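PDB 6UBD: Glyco_hydro_cc domain-containing protein from Trichoderma gamsii, which probably binds oligosaccharides related to beta-1,3-glucan, as a subgroup VII member of glycoside hydrolase family 128. Local coordinates for residues A139-A145 / K165-S171; R33-G39 / D48-H54; N80-D84 / G111-D117; P27-N31 / V237-A241. All coordinates share one frame; numbering follows the deposited sequence.

Interaction 1: residues A139-A145 / K165-S171; sequences AALGSPA and KSWDFTS
Ala139 and Asp168 meet through a water at the start of a joint between strands 140-142 and 170-176, neighbours in the wall of the (beta/alpha)8 barrel. The water donates to Ala139 O and to Asp168 OD2 and accepts from Lys165 NZ. Ala140 then passes its CA beside the same carboxylate oxygen. Leu141 is held by three bonds. Its N reaches the anti lone pair of Asp168 OD2 at 2.8 Å, almost straight at 172°. Leu141 O receives both Asp168 N (2.8 Å) and Phe169 N (3.1 Å). The leucine side chain leans on Trp127 and Ile131 of helix 120-136. Gly142 makes the single backbone bridge, with Phe169, and its CA sits 3.5 Å from the centroid of the Phe169 ring, over its face. With CG between backbone N and carbonyl carbon (chi1 63°), that ring folds back across the glycine, whose missing side chain lets it lie so close; Trp198 stacks on the same phenylalanine. Ser143 N donates to Phe169 O, and Ser143 CB lies 3.5 Å from the centroid of the Trp167 five-membered ring, over the face. Its OG accepts from Ser171 N at 2.9 Å and donates onward to Pro144 O. In return, Ser171 OG donates to Ser143 O at 2.9 Å, in the carbonyl plane and on a lone pair.

Interaction 2: residues R33-G39 / D48-H54; sequences RKAGSAG and DHLSWWH
Arg33 meets Asp48 and Leu50 at the edge of a beta-alpha-beta unit of the barrel, in which strands 35-38 and 52-54 run parallel, 19° apart, joined through helix 43-46. Among the polar side-chain bonds, Arg33 NH1 donates to Asp48 O at 2.9 Å, arriving above the carbonyl plane, and makes a weak bond to Leu50 O. The chain is extended from CG to NE, which carries the guanidinium to the turn. With alanine at Arg33, the carbonyl of Asp48 would probably lose this donor and that of Leu50 its weak one, leaving the turn freer to move. Ser51 OG donates to Arg33 O at 2.7 Å, and Trp52 NE1 meets Lys34 O at 3.1 Å, the oxygen lying in the indole plane. The backbones are joined by Ser51 N to Ala35 O, His54 N to Ser37 O and Gly39 N to His54 O. Apolar contact is made by Ala35 CB against Leu50 CD2 at 3.9 Å. Two CA atoms of the first strand lie over ring faces. Ala38 CA covers His54, whose NE2 is hydrogen-bonded to Thr200 O. Trp52 CG, between backbone N and carbonyl carbon (chi1 70°), swings the indole across Gly36, whose CA stands 3.7 Å from the centroid of the Trp52 five-membered ring.

Interaction 3: residues N80-D84 / G111-D117; sequences NGQKD and GADVSAD
The backbones of Asn80 and Asp113 are joined by a nearly straight bond, Asp113 N to Asn80 O at 2.9 Å and 167°, where Gly81 and Ala112 bring their CA atoms to 4.7 Å. Gly81 holds the N-cap position of helix 82-92 and has no side chain to cap with; Asp113, from the loop before helix 120-136, meets the helix's first turn instead. Asp113 OD2 takes Lys83 N on its syn lone pair at 2.8 Å, and OD1 takes Asp84 N at 2.9 Å, also on the syn side but out of the carboxylate plane. An asparagine in its place would probably leave one of these two N-H groups without its acceptor. Asn80, its CG anti to the backbone N (chi1 -173°), projects into the curve of the loop. There ND2 forms weak bonds to Ser115 O and Gly111 O, and OD1 receives a water that also serves Gly111 N and Asp117 OD2. Asp84 OD2 accepts Asn80 N on its anti side and shares a second water with Ala116 O. A further water links Lys83 NZ to Asp113 OD2. The N-terminal end of the helix and the nearby lysine charge are likely to favour the ionised carboxylate.

Interaction 4: residues P27-N31 / V237-A241; sequences PLTPN and VLAYA
Thr29 and Leu238 form the centre of a small contact that lays the N-terminal arm on the opening residues of strand 237-243, at the end of the (beta/alpha)8 barrel where its strands begin. Thr29 OG1 donates to Leu238 O at 2.8 Å, in the carbonyl plane and on a lone pair, with a C=O...donor angle of 122°. OG1 stands anti to the threonine's carbonyl carbon (chi1 -69°), which turns the hydroxyl to the strand; the two side chains cross at about a right angle, and OG1 also rests 3.4 Å from Leu238 CB. The same carbonyl is approached by the backbone, Thr29 CA lying 3.5 Å from Leu238 O in a CA-H...O contact. One residue earlier in the arm, Leu28 CB packs on Leu238 CD1 at 3.7 Å, and Leu28 O faces Leu238 CB. One residue later, Pro30 sets the ring carbon CD against Ala239 CB at 4.2 Å. Beyond the one hydroxyl bond, then, the join consists of a CA-H...O contact and a few apolar touches. Around this shell, Trp198 positions the arm: its NE1 donates to Leu28 O, and its side chain touches both Pro30 and Ala239, which also meet Trp52. Pro196 borders both leucines. The strand itself is set by backbone bonds of Leu238 to Leu197 and of Ala239 to Val199, while at Pro27 the arm is held by a hydrogen bond between Pro27 O and Tyr100 OH.

Overall arrangement
From the N terminus, the arm 27-31 opens interaction 4, the longest-range contact, which closes only when 237-241 arrives. The other three interactions lie within that span. Interaction 2 closes first, over the short connection between the first two barrel strands. Interaction 3 follows, joining the start of helix 82-92 to the loop after strand 100-102, and interaction 1 then brings strands 140-142 and 170-176 together. These three come in series, and no two cross. In space interaction 4 touches two of them: Leu28 packs on Ala140 and Phe169 of interaction 1, and Lys34 of interaction 2 adjoins Tyr240. Interaction 3 stands apart, its centre about 27 Å from that of interaction 4.

Interaction 1: residues A139-A145 / K165-S171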
loop_
_atom_site.group_PDB
_atom_site.type_symbol
_atom_site.label_atom_id
_atom_site.label_comp_id
_atom_site.label_asym_id
_atom_site.label_seq_id
_atom_site.Cartn_x
_atom_site.Cartn_y
_atom_site.Cartn_z
ATOM N N ALA A 139 4.529 4.441 16.904
ATOM C CA ALA A 139 4.395 3.943 15.523
ATOM C C ALA A 139 4.619 5.082 14.510
ATOM O O ALA A 139 4.146 6.220 14.741
ATOM C CB ALA A 139 3.011 3.363 15.326
ATOM N N ALA A 140 5.239 4.769 13.350
ATOM C CA ALA A 140 5.195 5.646 12.176
ATOM C C ALA A 140 3.822 5.488 11.496
ATOM O O ALA A 140 3.350 4.346 11.321
ATOM C CB ALA A 140 6.297 5.318 11.204
ATOM N N LEU A 141 3.193 6.643 11.179
ATOM C CA LEU A 141 1.800 6.629 10.653
ATOM C C LEU A 141 1.733 6.876 9.138
ATOM O O LEU A 141 2.338 7.867 8.692
ATOM C CB LEU A 141 0.987 7.723 11.394
ATOM C CG LEU A 141 0.882 7.604 12.918
ATOM C CD1 LEU A 141 -0.109 8.641 13.448
ATOM C CD2 LEU A 141 0.412 6.222 13.342
ATOM N N GLY A 142 0.940 6.054 8.457
ATOM C CA GLY A 142 0.705 6.257 7.031
ATOM C C GLY A 142 -0.676 6.852 6.819
ATOM O O GLY A 142 -1.669 6.386 7.388
ATOM N N SER A 143 -0.817 7.744 5.824
ATOM C CA SER A 143 -2.103 8.346 5.498
ATOM C C SER A 143 -3.085 7.290 5.024
ATOM O O SER A 143 -2.646 6.227 4.462
ATOM C CB SER A 143 -1.979 9.443 4.451
ATOM O OG SER A 143 -1.781 8.919 3.109
ATOM N N PRO A 144 -4.390 7.583 5.005
ATOM C CA PRO A 144 -5.293 6.843 4.123
ATOM C C PRO A 144 -4.844 6.947 2.637
ATOM O O PRO A 144 -4.248 7.931 2.241
ATOM C CB PRO A 144 -6.657 7.517 4.382
ATOM C CG PRO A 144 -6.498 8.181 5.747
ATOM C CD PRO A 144 -5.078 8.709 5.687
ATOM N N ALA A 145 -5.189 5.857 1.909
ATOM C CA ALA A 145 -4.800 5.700 0.460
ATOM C C ALA A 145 -5.993 5.929 -0.478
ATOM O O ALA A 145 -7.026 5.279 -0.268
ATOM C CB ALA A 145 -4.137 4.351 0.202
ATOM N N LYS A 165 -2.648 13.853 15.839
ATOM C CA LYS A 165 -1.317 13.669 15.181
ATOM C C LYS A 165 -1.551 13.445 13.690
ATOM O O LYS A 165 -2.450 12.682 13.390
ATOM C CB LYS A 165 -0.575 12.528 15.888
ATOM C CG LYS A 165 0.921 12.603 15.622
ATOM C CD LYS A 165 1.787 11.553 16.258
ATOM C CE LYS A 165 3.254 11.857 15.926
ATOM N NZ LYS A 165 4.191 10.946 16.573
ATOM N N SER A 166 -0.795 14.166 12.885
ATOM C CA SER A 166 -0.823 13.925 11.409
ATOM C C SER A 166 0.010 12.691 11.040
ATOM O O SER A 166 0.643 12.033 11.887
ATOM C CB SER A 166 -0.437 15.150 10.657
ATOM O OG SER A 166 -0.661 14.991 9.262
ATOM N N TRP A 167 0.001 12.337 9.757
ATOM C CA TRP A 167 0.780 11.187 9.247
ATOM C C TRP A 167 2.241 11.569 8.994
ATOM O O TRP A 167 2.629 12.706 8.836
ATOM C CB TRP A 167 0.144 10.583 8.005
ATOM C CG TRP A 167 0.001 11.449 6.797
ATOM C CD1 TRP A 167 0.896 11.542 5.771
ATOM C CD2 TRP A 167 -1.149 12.201 6.416
ATOM N NE1 TRP A 167 0.382 12.340 4.790
ATOM C CE2 TRP A 167 -0.875 12.760 5.141
ATOM C CE3 TRP A 167 -2.370 12.495 7.058
ATOM C CZ2 TRP A 167 -1.814 13.564 4.498
ATOM C CZ3 TRP A 167 -3.282 13.259 6.381
ATOM C CH2 TRP A 167 -3.006 13.757 5.106
ATOM N N ASP A 168 3.092 10.529 8.999
ATOM C CA ASP A 168 4.547 10.635 8.678
ATOM C C ASP A 168 4.851 10.323 7.183
ATOM O O ASP A 168 5.768 10.971 6.624
ATOM C CB ASP A 168 5.281 9.672 9.582
ATOM C CG ASP A 168 5.131 9.920 11.071
ATOM O OD1 ASP A 168 5.535 11.044 11.469
ATOM O OD2 ASP A 168 4.467 9.110 11.769
ATOM N N PHE A 169 4.076 9.415 6.575
ATOM C CA PHE A 169 4.289 9.036 5.164
ATOM C C PHE A 169 2.905 9.009 4.508
ATOM O O PHE A 169 1.916 8.581 5.114
ATOM C CB PHE A 169 5.089 7.710 4.998
ATOM C CG PHE A 169 4.443 6.462 5.559
ATOM C CD1 PHE A 169 4.675 6.034 6.866
ATOM C CD2 PHE A 169 3.606 5.683 4.785
ATOM C CE1 PHE A 169 4.141 4.831 7.310
ATOM C CE2 PHE A 169 3.032 4.514 5.244
ATOM C CZ PHE A 169 3.337 4.077 6.500
ATOM N N THR A 170 2.862 9.460 3.244
ATOM C CA THR A 170 1.632 9.548 2.467
ATOM C C THR A 170 1.467 8.205 1.719
ATOM O O THR A 170 2.395 7.831 0.867
ATOM C CB THR A 170 1.672 10.710 1.469
ATOM O OG1 THR A 170 1.873 11.936 2.219
ATOM C CG2 THR A 170 0.373 10.831 0.717
ATOM N N SER A 171 0.426 7.434 1.937
ATOM C CA SER A 171 0.160 6.141 1.234
ATOM C C SER A 171 -0.571 6.450 -0.047
ATOM O O SER A 171 -1.606 7.160 -0.037
ATOM C CB SER A 171 -0.748 5.264 2.111
ATOM O OG SER A 171 -0.214 5.037 3.388
HETATM O O HOH W 1 4.250 8.893 14.496
#

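Interaction 2: residues R33-G39 / D48-H54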
loop_
_atom_site.group_PDB
_atom_site.type_symbol
_atom_site.label_atom_id
_atom_site.label_comp_id
_atom_site.label_asym_id
_atom_site.label_seq_id
_atom_site.Cartn_x
_atom_site.Cartn_y
_atom_site.Cartn_z
ATOM N N ARG A 33 15.398 -1.312 2.647
ATOM C CA ARG A 33 14.942 -1.690 1.279
ATOM C C ARG A 33 13.572 -1.080 1.039
ATOM O O ARG A 33 12.662 -1.255 1.901
ATOM C CB ARG A 33 14.830 -3.227 1.068
ATOM C CG ARG A 33 16.023 -4.051 1.514
ATOM C CD ARG A 33 15.768 -5.542 1.456
ATOM N NE ARG A 33 16.943 -6.207 1.980
ATOM C CZ ARG A 33 17.106 -7.514 1.915
ATOM N NH1 ARG A 33 16.127 -8.256 1.440
ATOM N NH2 ARG A 33 18.240 -8.116 2.256
ATOM N N LYS A 34 13.338 -0.505 -0.128
ATOM C CA LYS A 34 12.016 -0.020 -0.544
ATOM C C LYS A 34 11.051 -1.182 -0.769
ATOM O O LYS A 34 9.843 -0.986 -0.608
ATOM C CB LYS A 34 12.089 0.942 -1.723
ATOM C CG LYS A 34 12.933 2.197 -1.552
ATOM C CD LYS A 34 12.891 3.116 -2.697
ATOM C CE LYS A 34 13.943 4.198 -2.642
ATOM N NZ LYS A 34 13.685 5.318 -3.606
ATOM N N ALA A 35 11.526 -2.333 -1.302
ATOM C CA ALA A 35 10.595 -3.335 -1.882
ATOM C C ALA A 35 9.760 -4.085 -0.825
ATOM O O ALA A 35 10.327 -4.666 0.114
ATOM C CB ALA A 35 11.356 -4.322 -2.747
ATOM N N GLY A 36 8.465 -4.192 -1.128
ATOM C CA GLY A 36 7.533 -4.965 -0.299
ATOM C C GLY A 36 6.455 -5.686 -1.100
ATOM O O GLY A 36 6.517 -5.690 -2.360
ATOM N N SER A 37 5.509 -6.343 -0.442
ATOM C CA SER A 37 4.371 -7.069 -1.026
ATOM C C SER A 37 3.070 -6.556 -0.393
ATOM O O SER A 37 3.036 -6.335 0.841
ATOM C CB SER A 37 4.571 -8.547 -0.761
ATOM O OG SER A 37 3.557 -9.323 -1.329
ATOM N N ALA A 38 2.042 -6.399 -1.191
ATOM C CA ALA A 38 0.645 -6.145 -0.826
ATOM C C ALA A 38 -0.158 -7.405 -1.002
ATOM O O ALA A 38 -0.425 -7.786 -2.179
ATOM C CB ALA A 38 0.055 -4.986 -1.538
ATOM N N GLY A 39 -0.386 -8.180 0.067
ATOM C CA GLY A 39 -0.864 -9.578 0.021
ATOM C C GLY A 39 0.301 -10.580 0.200
ATOM O O GLY A 39 1.451 -10.135 0.386
ATOM N N ASP A 48 13.335 -13.007 0.140
ATOM C CA ASP A 48 14.777 -12.701 0.368
ATOM C C ASP A 48 15.195 -11.335 -0.238
ATOM O O ASP A 48 16.243 -10.812 0.119
ATOM C CB ASP A 48 15.700 -13.784 -0.119
ATOM C CG ASP A 48 17.133 -13.543 0.295
ATOM O OD1 ASP A 48 17.380 -13.546 1.486
ATOM O OD2 ASP A 48 18.049 -13.516 -0.614
ATOM N N HIS A 49 14.338 -10.722 -1.046
ATOM C CA HIS A 49 14.646 -9.416 -1.701
ATOM C C HIS A 49 13.732 -8.295 -1.183
ATOM O O HIS A 49 13.832 -7.145 -1.701
ATOM C CB HIS A 49 14.508 -9.554 -3.235
ATOM C CG HIS A 49 15.284 -10.683 -3.806
ATOM N ND1 HIS A 49 16.635 -10.742 -3.765
ATOM C CD2 HIS A 49 14.827 -11.783 -4.442
ATOM C CE1 HIS A 49 17.027 -11.895 -4.278
ATOM N NE2 HIS A 49 15.913 -12.527 -4.733
ATOM N N LEU A 50 12.832 -8.609 -0.237
ATOM C CA LEU A 50 11.912 -7.631 0.380
ATOM C C LEU A 50 12.441 -7.188 1.709
ATOM O O LEU A 50 13.241 -7.919 2.371
ATOM C CB LEU A 50 10.537 -8.268 0.551
ATOM C CG LEU A 50 9.831 -8.767 -0.703
ATOM C CD1 LEU A 50 8.470 -9.292 -0.333
ATOM C CD2 LEU A 50 9.670 -7.720 -1.808
ATOM N N SER A 51 11.872 -6.087 2.236
ATOM C CA SER A 51 12.018 -5.742 3.682
ATOM C C SER A 51 10.682 -5.863 4.447
ATOM O O SER A 51 10.729 -5.904 5.717
ATOM C CB SER A 51 12.580 -4.328 3.870
ATOM O OG SER A 51 11.720 -3.422 3.209
ATOM N N TRP A 52 9.541 -5.780 3.771
ATOM C CA TRP A 52 8.250 -5.560 4.459
ATOM C C TRP A 52 7.094 -6.134 3.716
ATOM O O TRP A 52 7.192 -6.407 2.469
ATOM C CB TRP A 52 7.993 -4.047 4.656
ATOM C CG TRP A 52 7.689 -3.235 3.438
ATOM C CD1 TRP A 52 8.590 -2.806 2.505
ATOM C CD2 TRP A 52 6.393 -2.767 3.030
ATOM N NE1 TRP A 52 7.941 -2.066 1.562
ATOM C CE2 TRP A 52 6.577 -2.009 1.843
ATOM C CE3 TRP A 52 5.097 -2.858 3.586
ATOM C CZ2 TRP A 52 5.517 -1.349 1.218
ATOM C CZ3 TRP A 52 4.080 -2.214 2.935
ATOM C CH2 TRP A 52 4.292 -1.455 1.793
ATOM N N TRP A 53 5.942 -6.323 4.319
ATOM C CA TRP A 53 4.661 -6.625 3.611
ATOM C C TRP A 53 3.468 -6.100 4.412
ATOM O O TRP A 53 3.607 -5.877 5.640
ATOM C CB TRP A 53 4.490 -8.114 3.291
ATOM C CG TRP A 53 3.812 -9.033 4.266
ATOM C CD1 TRP A 53 2.582 -9.636 4.101
ATOM C CD2 TRP A 53 4.335 -9.550 5.521
ATOM N NE1 TRP A 53 2.325 -10.522 5.129
ATOM C CE2 TRP A 53 3.371 -10.462 6.021
ATOM C CE3 TRP A 53 5.481 -9.284 6.275
ATOM C CZ2 TRP A 53 3.542 -11.136 7.243
ATOM C CZ3 TRP A 53 5.652 -9.947 7.479
ATOM C CH2 TRP A 53 4.697 -10.866 7.938
ATOM N N HIS A 54 2.343 -5.981 3.768
ATOM C CA HIS A 54 1.039 -5.789 4.417
ATOM C C HIS A 54 0.011 -6.745 3.832
ATOM O O HIS A 54 0.287 -7.309 2.747
ATOM C CB HIS A 54 0.581 -4.316 4.426
ATOM C CG HIS A 54 -0.070 -3.896 3.138
ATOM N ND1 HIS A 54 -1.414 -4.008 2.949
ATOM C CD2 HIS A 54 0.439 -3.263 2.040
ATOM C CE1 HIS A 54 -1.728 -3.474 1.779
ATOM N NE2 HIS A 54 -0.612 -3.017 1.192
HETATM O O HOH W 2 17.371 -10.985 2.867
#

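Interaction 3: residues N80-D84 / G111-D117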
loop_
_atom_site.group_PDB
_atom_site.type_symbol
_atom_site.label_atom_id
_atom_site.label_comp_id
_atom_site.label_asym_id
_atom_site.label_seq_id
_atom_site.Cartn_x
_atom_site.Cartn_y
_atom_site.Cartn_z
ATOM N N ASN A 80 -18.951 -1.309 6.289
ATOM C CA ASN A 80 -18.994 -1.617 4.833
ATOM C C ASN A 80 -18.399 -2.987 4.554
ATOM O O ASN A 80 -17.667 -3.130 3.549
ATOM C CB ASN A 80 -18.294 -0.502 4.057
ATOM C CG ASN A 80 -18.456 -0.669 2.552
ATOM O OD1 ASN A 80 -19.550 -1.059 2.077
ATOM N ND2 ASN A 80 -17.394 -0.440 1.735
ATOM N N GLY A 81 -18.751 -4.001 5.302
ATOM C CA GLY A 81 -18.447 -5.387 4.935
ATOM C C GLY A 81 -18.150 -6.323 6.113
ATOM O O GLY A 81 -17.783 -5.871 7.202
ATOM N N GLN A 82 -18.354 -7.626 5.860
ATOM C CA GLN A 82 -18.042 -8.667 6.893
ATOM C C GLN A 82 -16.615 -8.519 7.405
ATOM O O GLN A 82 -16.363 -8.534 8.631
ATOM C CB GLN A 82 -18.384 -10.055 6.372
ATOM C CG GLN A 82 -18.258 -11.149 7.450
ATOM C CD GLN A 82 -18.882 -12.485 7.049
ATOM O OE1 GLN A 82 -19.893 -12.917 7.622
ATOM N NE2 GLN A 82 -18.260 -13.174 6.095
ATOM N N LYS A 83 -15.656 -8.537 6.479
ATOM C CA LYS A 83 -14.215 -8.423 6.852
ATOM C C LYS A 83 -13.913 -7.041 7.434
ATOM O O LYS A 83 -13.088 -6.924 8.372
ATOM C CB LYS A 83 -13.298 -8.734 5.674
ATOM C CG LYS A 83 -13.373 -10.183 5.175
ATOM C CD LYS A 83 -12.423 -10.556 3.975
ATOM C CE LYS A 83 -12.490 -12.024 3.625
ATOM N NZ LYS A 83 -13.735 -12.299 2.880
ATOM N N ASP A 84 -14.575 -5.988 6.945
ATOM C CA ASP A 84 -14.398 -4.609 7.513
ATOM C C ASP A 84 -14.684 -4.657 9.028
ATOM O O ASP A 84 -13.871 -4.193 9.841
ATOM C CB ASP A 84 -15.278 -3.660 6.739
ATOM C CG ASP A 84 -15.213 -2.176 7.095
ATOM O OD1 ASP A 84 -14.246 -1.766 7.800
ATOM O OD2 ASP A 84 -16.111 -1.432 6.567
ATOM N N GLY A 111 -18.175 -0.347 -2.410
ATOM C CA GLY A 111 -18.198 -1.792 -2.631
ATOM C C GLY A 111 -17.878 -2.523 -1.323
ATOM O O GLY A 111 -16.819 -2.258 -0.708
ATOM N N ALA A 112 -18.796 -3.365 -0.875
ATOM C CA ALA A 112 -18.639 -4.096 0.402
ATOM C C ALA A 112 -17.360 -4.933 0.380
ATOM O O ALA A 112 -17.125 -5.715 -0.560
ATOM C CB ALA A 112 -19.839 -4.954 0.693
ATOM N N ASP A 113 -16.506 -4.716 1.392
ATOM C CA ASP A 113 -15.157 -5.359 1.490
ATOM C C ASP A 113 -14.225 -5.092 0.285
ATOM O O ASP A 113 -13.231 -5.821 0.145
ATOM C CB ASP A 113 -15.281 -6.860 1.840
ATOM C CG ASP A 113 -15.524 -7.144 3.320
ATOM O OD1 ASP A 113 -15.321 -6.213 4.171
ATOM O OD2 ASP A 113 -15.941 -8.270 3.665
ATOM N N VAL A 114 -14.537 -4.088 -0.520
ATOM C CA VAL A 114 -13.688 -3.704 -1.677
ATOM C C VAL A 114 -12.888 -2.435 -1.353
ATOM O O VAL A 114 -11.674 -2.412 -1.418
ATOM C CB VAL A 114 -14.457 -3.548 -2.999
ATOM C CG1 VAL A 114 -13.560 -3.094 -4.136
ATOM C CG2 VAL A 114 -15.215 -4.828 -3.319
ATOM N N SER A 115 -13.591 -1.373 -1.007
ATOM C CA SER A 115 -13.040 -0.044 -0.630
ATOM C C SER A 115 -13.781 0.480 0.609
ATOM O O SER A 115 -14.948 0.128 0.761
ATOM C CB SER A 115 -13.116 0.921 -1.841
ATOM O OG SER A 115 -12.428 0.396 -2.986
ATOM N N ALA A 116 -13.099 1.275 1.443
ATOM C CA ALA A 116 -13.664 1.598 2.758
ATOM C C ALA A 116 -14.989 2.393 2.691
ATOM O O ALA A 116 -15.832 2.208 3.637
ATOM C CB ALA A 116 -12.642 2.334 3.592
ATOM N N ASP A 117 -15.237 3.266 1.713
ATOM C CA ASP A 117 -16.518 4.010 1.600
ATOM C C ASP A 117 -16.933 4.724 2.915
ATOM O O ASP A 117 -18.046 4.460 3.438
ATOM C CB ASP A 117 -17.633 3.071 1.103
ATOM C CG ASP A 117 -18.816 3.771 0.455
ATOM O OD1 ASP A 117 -18.671 4.967 0.201
ATOM O OD2 ASP A 117 -19.869 3.086 0.300
HETATM O O HOH W 3 -20.021 0.443 -0.245
HETATM O O HOH W 4 -16.088 -10.444 2.081
HETATM O O HOH W 5 -15.476 1.130 6.163
#

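Interaction 4: residues P27-N31 / V237-A241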
loop_
_atom_site.group_PDB
_atom_site.type_symbol
_atom_site.label_atom_id
_atom_site.label_comp_id
_atom_site.label_asym_id
_atom_site.label_seq_id
_atom_site.Cartn_x
_atom_site.Cartn_y
_atom_site.Cartn_z
ATOM N N PRO A 27 12.944 4.510 10.688
ATOM C CA PRO A 27 13.291 4.986 9.367
ATOM C C PRO A 27 12.041 4.835 8.467
ATOM O O PRO A 27 11.277 3.883 8.590
ATOM C CB PRO A 27 14.435 4.082 8.899
ATOM C CG PRO A 27 14.158 2.776 9.587
ATOM C CD PRO A 27 13.633 3.213 10.943
ATOM N N LEU A 28 11.834 5.753 7.541
ATOM C CA LEU A 28 10.613 5.695 6.681
ATOM C C LEU A 28 10.816 4.751 5.497
ATOM O O LEU A 28 9.788 4.410 4.880
ATOM C CB LEU A 28 10.062 7.092 6.380
ATOM C CG LEU A 28 9.506 7.857 7.582
ATOM C CD1 LEU A 28 8.903 9.204 7.169
ATOM C CD2 LEU A 28 8.464 7.062 8.378
ATOM N N THR A 29 12.016 4.270 5.218
ATOM C CA THR A 29 12.219 3.038 4.422
ATOM C C THR A 29 12.375 1.864 5.379
ATOM O O THR A 29 13.286 1.912 6.226
ATOM C CB THR A 29 13.439 3.117 3.503
ATOM O OG1 THR A 29 13.143 4.064 2.484
ATOM C CG2 THR A 29 13.812 1.800 2.847
ATOM N N PRO A 30 11.525 0.799 5.349
ATOM C CA PRO A 30 11.711 -0.318 6.276
ATOM C C PRO A 30 13.042 -1.025 6.011
ATOM O O PRO A 30 13.355 -1.471 4.886
ATOM C CB PRO A 30 10.522 -1.247 5.995
ATOM C CG PRO A 30 9.492 -0.314 5.419
ATOM C CD PRO A 30 10.311 0.623 4.553
ATOM N N ASN A 31 13.794 -1.237 7.097
ATOM C CA ASN A 31 15.042 -2.029 7.155
ATOM C C ASN A 31 15.870 -1.963 5.846
ATOM O O ASN A 31 16.229 -3.026 5.286
ATOM C CB ASN A 31 14.691 -3.483 7.480
ATOM C CG ASN A 31 15.920 -4.287 7.830
ATOM O OD1 ASN A 31 16.900 -3.732 8.346
ATOM N ND2 ASN A 31 15.848 -5.577 7.584
ATOM N N VAL A 237 10.041 8.426 -3.003
ATOM C CA VAL A 237 9.411 7.112 -2.817
ATOM C C VAL A 237 10.265 6.308 -1.848
ATOM O O VAL A 237 11.379 5.924 -2.192
ATOM C CB VAL A 237 9.211 6.371 -4.145
ATOM C CG1 VAL A 237 8.630 4.981 -3.907
ATOM C CG2 VAL A 237 8.259 7.177 -5.066
ATOM N N LEU A 238 9.749 6.023 -0.649
ATOM C CA LEU A 238 10.553 5.301 0.383
ATOM C C LEU A 238 10.118 3.828 0.522
ATOM O O LEU A 238 10.844 3.095 1.208
ATOM C CB LEU A 238 10.519 6.057 1.715
ATOM C CG LEU A 238 11.284 7.391 1.709
ATOM C CD1 LEU A 238 11.397 7.925 3.084
ATOM C CD2 LEU A 238 12.671 7.336 1.012
ATOM N N ALA A 239 9.022 3.397 -0.104
ATOM C CA ALA A 239 8.550 1.991 -0.059
ATOM C C ALA A 239 7.567 1.795 -1.185
ATOM O O ALA A 239 6.852 2.743 -1.580
ATOM C CB ALA A 239 7.905 1.686 1.289
ATOM N N TYR A 240 7.502 0.558 -1.710
ATOM C CA TYR A 240 6.514 0.195 -2.743
ATOM C C TYR A 240 6.076 -1.260 -2.554
ATOM O O TYR A 240 6.868 -2.070 -2.031
ATOM C CB TYR A 240 7.028 0.466 -4.163
ATOM C CG TYR A 240 8.335 -0.192 -4.527
ATOM C CD1 TYR A 240 8.383 -1.549 -4.931
ATOM C CD2 TYR A 240 9.524 0.516 -4.459
ATOM C CE1 TYR A 240 9.606 -2.173 -5.247
ATOM C CE2 TYR A 240 10.749 -0.093 -4.807
ATOM C CZ TYR A 240 10.778 -1.445 -5.186
ATOM O OH TYR A 240 11.995 -2.088 -5.504
ATOM N N ALA A 241 4.925 -1.632 -3.060
ATOM C CA ALA A 241 4.368 -2.976 -2.845
ATOM C C ALA A 241 3.468 -3.418 -4.018
ATOM O O ALA A 241 2.448 -2.808 -4.334
ATOM C CB ALA A 241 3.595 -3.042 -1.548
#